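Local coordinates for protein IWS1 (Encephalitozoon cuniculi, PDB 2XPL) that probably acts as a transcription factor in RNA polymerase II transcription regulation, through a conserved helical domain related to the N-terminal domain of TFIIS, at residues I12-K17 with L61-L66. Numbering follows the deposited sequence.
Sequences ISRSLK and LDEGIL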
ATOM      1  N   ILE A  12       0.787   7.925  -2.128  1.00 23.71           N
ATOM      2  CA  ILE A  12       0.789   6.981  -1.048  1.00 23.66           C
ATOM      3  C   ILE A  12      -0.381   7.240  -0.104  1.00 22.45           C
ATOM      4  O   ILE A  12      -1.034   6.279   0.362  1.00 19.28           O
ATOM      5  CB  ILE A  12       2.099   7.079  -0.260  1.00 25.56           C
ATOM      6  CG1 ILE A  12       3.229   6.481  -1.098  1.00 27.57           C
ATOM      7  CG2 ILE A  12       1.984   6.396   1.072  1.00 23.19           C
ATOM      8  CD1 ILE A  12       4.574   6.759  -0.561  1.00 29.23           C
ATOM      9  N   SER A  13      -0.678   8.514   0.148  1.00 22.67           N
ATOM     10  CA  SER A  13      -1.843   8.848   1.007  1.00 22.37           C
ATOM     11  C   SER A  13      -3.122   8.348   0.314  1.00 21.53           C
ATOM     12  O   SER A  13      -3.966   7.671   0.940  1.00 19.55           O
ATOM     13  CB  SER A  13      -1.940  10.354   1.262  1.00 23.04           C
ATOM     14  OG  SER A  13      -0.774  10.780   1.939  1.00 27.56           O
ATOM     15  N   ARG A  14      -3.262   8.665  -0.972  1.00 23.03           N
ATOM     16  CA  ARG A  14      -4.430   8.152  -1.737  1.00 24.79           C
ATOM     17  C   ARG A  14      -4.483   6.628  -1.751  1.00 23.43           C
ATOM     18  O   ARG A  14      -5.545   6.033  -1.662  1.00 22.64           O
ATOM     19  CB  ARG A  14      -4.443   8.671  -3.169  1.00 25.78           C
ATOM     20  CG  ARG A  14      -4.871  10.138  -3.195  1.00 28.45           C
ATOM     21  CD  ARG A  14      -4.612  10.802  -4.551  1.00 31.48           C
ATOM     22  NE  ARG A  14      -5.169  12.169  -4.605  1.00 33.62           N
ATOM     23  CZ  ARG A  14      -4.866  13.061  -5.551  1.00 37.47           C
ATOM     24  NH1 ARG A  14      -4.018  12.748  -6.539  1.00 36.46           N
ATOM     25  NH2 ARG A  14      -5.436  14.260  -5.534  1.00 37.09           N
ATOM     26  N   SER A  15      -3.322   5.990  -1.866  1.00 24.23           N
ATOM     27  CA  SER A  15      -3.315   4.549  -1.989  1.00 23.43           C
ATOM     28  C   SER A  15      -3.790   3.910  -0.671  1.00 21.49           C
ATOM     29  O   SER A  15      -4.497   2.899  -0.679  1.00 20.75           O
ATOM     30  CB  SER A  15      -1.901   4.128  -2.286  1.00 25.16           C
ATOM     31  OG  SER A  15      -1.879   2.761  -2.509  1.00 28.13           O
ATOM     32  N   LEU A  16      -3.357   4.489   0.445  1.00 19.43           N
ATOM     33  CA  LEU A  16      -3.751   4.049   1.781  1.00 20.92           C
ATOM     34  C   LEU A  16      -5.247   4.252   2.013  1.00 20.58           C
ATOM     35  O   LEU A  16      -5.904   3.320   2.453  1.00 22.57           O
ATOM     36  CB  LEU A  16      -2.913   4.711   2.897  1.00 20.60           C
ATOM     37  CG  LEU A  16      -3.064   4.211   4.336  1.00 20.00           C
ATOM     38  CD1 LEU A  16      -2.646   2.785   4.447  1.00 23.47           C
ATOM     39  CD2 LEU A  16      -2.162   5.048   5.260  1.00 24.85           C
ATOM     40  N   LYS A  17      -5.776   5.425   1.678  1.00 20.32           N
ATOM     41  CA  LYS A  17      -7.201   5.644   1.641  1.00 21.06           C
ATOM     42  C   LYS A  17      -7.978   4.562   0.889  1.00 22.10           C
ATOM     43  O   LYS A  17      -8.904   3.974   1.424  1.00 21.45           O
ATOM     44  CB  LYS A  17      -7.548   7.024   1.074  1.00 21.46           C
ATOM     45  CG  LYS A  17      -8.939   7.487   1.437  1.00 20.56           C
ATOM     46  CD  LYS A  17      -9.473   8.477   0.354  1.00 28.35           C
ATOM     47  CE  LYS A  17     -10.843   9.154   0.703  1.00 28.44           C
ATOM     48  NZ  LYS A  17     -10.961   9.716   2.097  1.00 31.25           N
ATOM     49  N   LEU A  61      -4.869  13.392   6.505  1.00 27.46           N
ATOM     50  CA  LEU A  61      -5.940  14.198   7.096  1.00 28.19           C
ATOM     51  C   LEU A  61      -6.688  15.049   6.047  1.00 29.61           C
ATOM     52  O   LEU A  61      -7.918  15.029   6.005  1.00 28.92           O
ATOM     53  CB  LEU A  61      -5.388  15.077   8.246  1.00 29.65           C
ATOM     54  CG  LEU A  61      -4.830  14.257   9.431  1.00 28.56           C
ATOM     55  CD1 LEU A  61      -4.067  15.144  10.426  1.00 32.01           C
ATOM     56  CD2 LEU A  61      -5.999  13.583  10.120  1.00 27.12           C
ATOM     57  N   ASP A  62      -5.933  15.757   5.182  1.00 31.13           N
ATOM     58  CA  ASP A  62      -6.491  16.644   4.148  1.00 32.28           C
ATOM     59  C   ASP A  62      -7.308  15.837   3.161  1.00 31.37           C
ATOM     60  O   ASP A  62      -8.289  16.333   2.651  1.00 32.27           O
ATOM     61  CB  ASP A  62      -5.362  17.346   3.368  1.00 33.69           C
ATOM     62  CG  ASP A  62      -5.870  18.394   2.404  1.00 34.35           C
ATOM     63  OD1 ASP A  62      -6.628  19.256   2.896  1.00 37.47           O
ATOM     64  OD2 ASP A  62      -5.465  18.402   1.182  1.00 34.20           O
ATOM     65  N   GLU A  63      -6.888  14.592   2.903  1.00 29.54           N
ATOM     66  CA  GLU A  63      -7.575  13.676   1.961  1.00 29.73           C
ATOM     67  C   GLU A  63      -8.792  12.930   2.593  1.00 28.56           C
ATOM     68  O   GLU A  63      -9.364  12.027   1.973  1.00 27.14           O
ATOM     69  CB  GLU A  63      -6.542  12.666   1.441  1.00 29.47           C
ATOM     70  CG  GLU A  63      -6.729  12.132   0.032  1.00 34.13           C
ATOM     71  CD  GLU A  63      -6.513  13.213  -1.059  1.00 40.30           C
ATOM     72  OE1 GLU A  63      -6.161  14.373  -0.762  1.00 43.73           O
ATOM     73  OE2 GLU A  63      -6.720  12.907  -2.240  1.00 43.84           O
ATOM     74  N   GLY A  64      -9.161  13.303   3.820  1.00 27.60           N
ATOM     75  CA  GLY A  64     -10.349  12.750   4.478  1.00 27.93           C
ATOM     76  C   GLY A  64     -10.119  11.321   5.031  1.00 25.87           C
ATOM     77  O   GLY A  64     -11.054  10.503   5.036  1.00 25.96           O
ATOM     78  N   ILE A  65      -8.896  11.012   5.501  1.00 24.20           N
ATOM     79  CA  ILE A  65      -8.604   9.650   6.005  1.00 22.67           C
ATOM     80  C   ILE A  65      -9.460   9.350   7.247  1.00 22.50           C
ATOM     81  O   ILE A  65      -9.667   8.209   7.556  1.00 23.57           O
ATOM     82  CB  ILE A  65      -7.076   9.390   6.253  1.00 22.66           C
ATOM     83  CG1 ILE A  65      -6.747   7.881   6.345  1.00 20.69           C
ATOM     84  CG2 ILE A  65      -6.593  10.136   7.481  1.00 22.13           C
ATOM     85  CD1 ILE A  65      -6.957   7.110   4.978  1.00 21.48           C
ATOM     86  N   LEU A  66      -9.985  10.381   7.910  1.00 23.12           N
ATOM     87  CA  LEU A  66     -10.847  10.239   9.095  1.00 24.39           C
ATOM     88  C   LEU A  66     -12.171   9.560   8.795  1.00 23.73           C
ATOM     89  O   LEU A  66     -12.682   8.832   9.622  1.00 25.31           O
ATOM     90  CB  LEU A  66     -11.104  11.596   9.784  1.00 25.93           C
ATOM     91  CG  LEU A  66      -9.857  12.225  10.411  1.00 27.37           C
ATOM     92  CD1 LEU A  66     -10.151  13.654  10.944  1.00 29.72           C
ATOM     93  CD2 LEU A  66      -9.210  11.374  11.499  1.00 25.60           C
TER
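Lys17 reaches from helix 6-32 to the turn between helices 54-62 and 65-73, where its NZ donates a hydrogen bond to Glu63 O over 2.8 Å. With CG anti to the backbone N (chi1 -160°), the lysine chain runs out toward the turn and then bends at its last torsion, bringing the ammonium into the plane of that carbonyl. Gly64 O lies 3.0 Å from Lys17 NZ but is badly angled for a hydrogen bond, so its effect is probably electrostatic. A salt bridge from NZ to Glu68 OE1, one turn into helix 65-73, gives the charge a second partner.

Nearer the helix 6-32 backbone, the aliphatic part of Lys17 and the side chain of Ile65 run antiparallel alongside one another. Ile65 CD1 comes to 3.7 Å from Lys17 CA and 3.9 Å from Lys17 CB, a methyl set against the root of the lysine. The buried Ile65 also packs on Leu60 and Leu51, which Leu16 touches as well, so Leu16, Ile65, Leu51 and Leu60 form an apolar patch next to the polar contacts.

On the more exposed side, the extended Arg14 chain presents NE to Glu63 OE2 in a salt bridge of 2.9 Å; the N-H...OE2 angle of 167° makes the bond nearly straight. OE2 lies at the edge of the guanidinium, close to its plane, yet the donor sits above the carboxylate plane; the two flat groups are turned 54° apart. The bend of Glu63 at chi2 helps carry the carboxylate to this edge, while the backbone O of the same residue takes the Lys17 ammonium.

Gly64, with positive phi, is the C' residue of a Schellman motif (Ile65 N to Leu60 O, Gly64 N to Leu61 O) that ends helix 54-62, and the turn leads into helix 65-73; Arg14 and Lys17 thus tie the long N-terminal helix to this turn in an all-helical domain related to the TFIIS N-terminal domain.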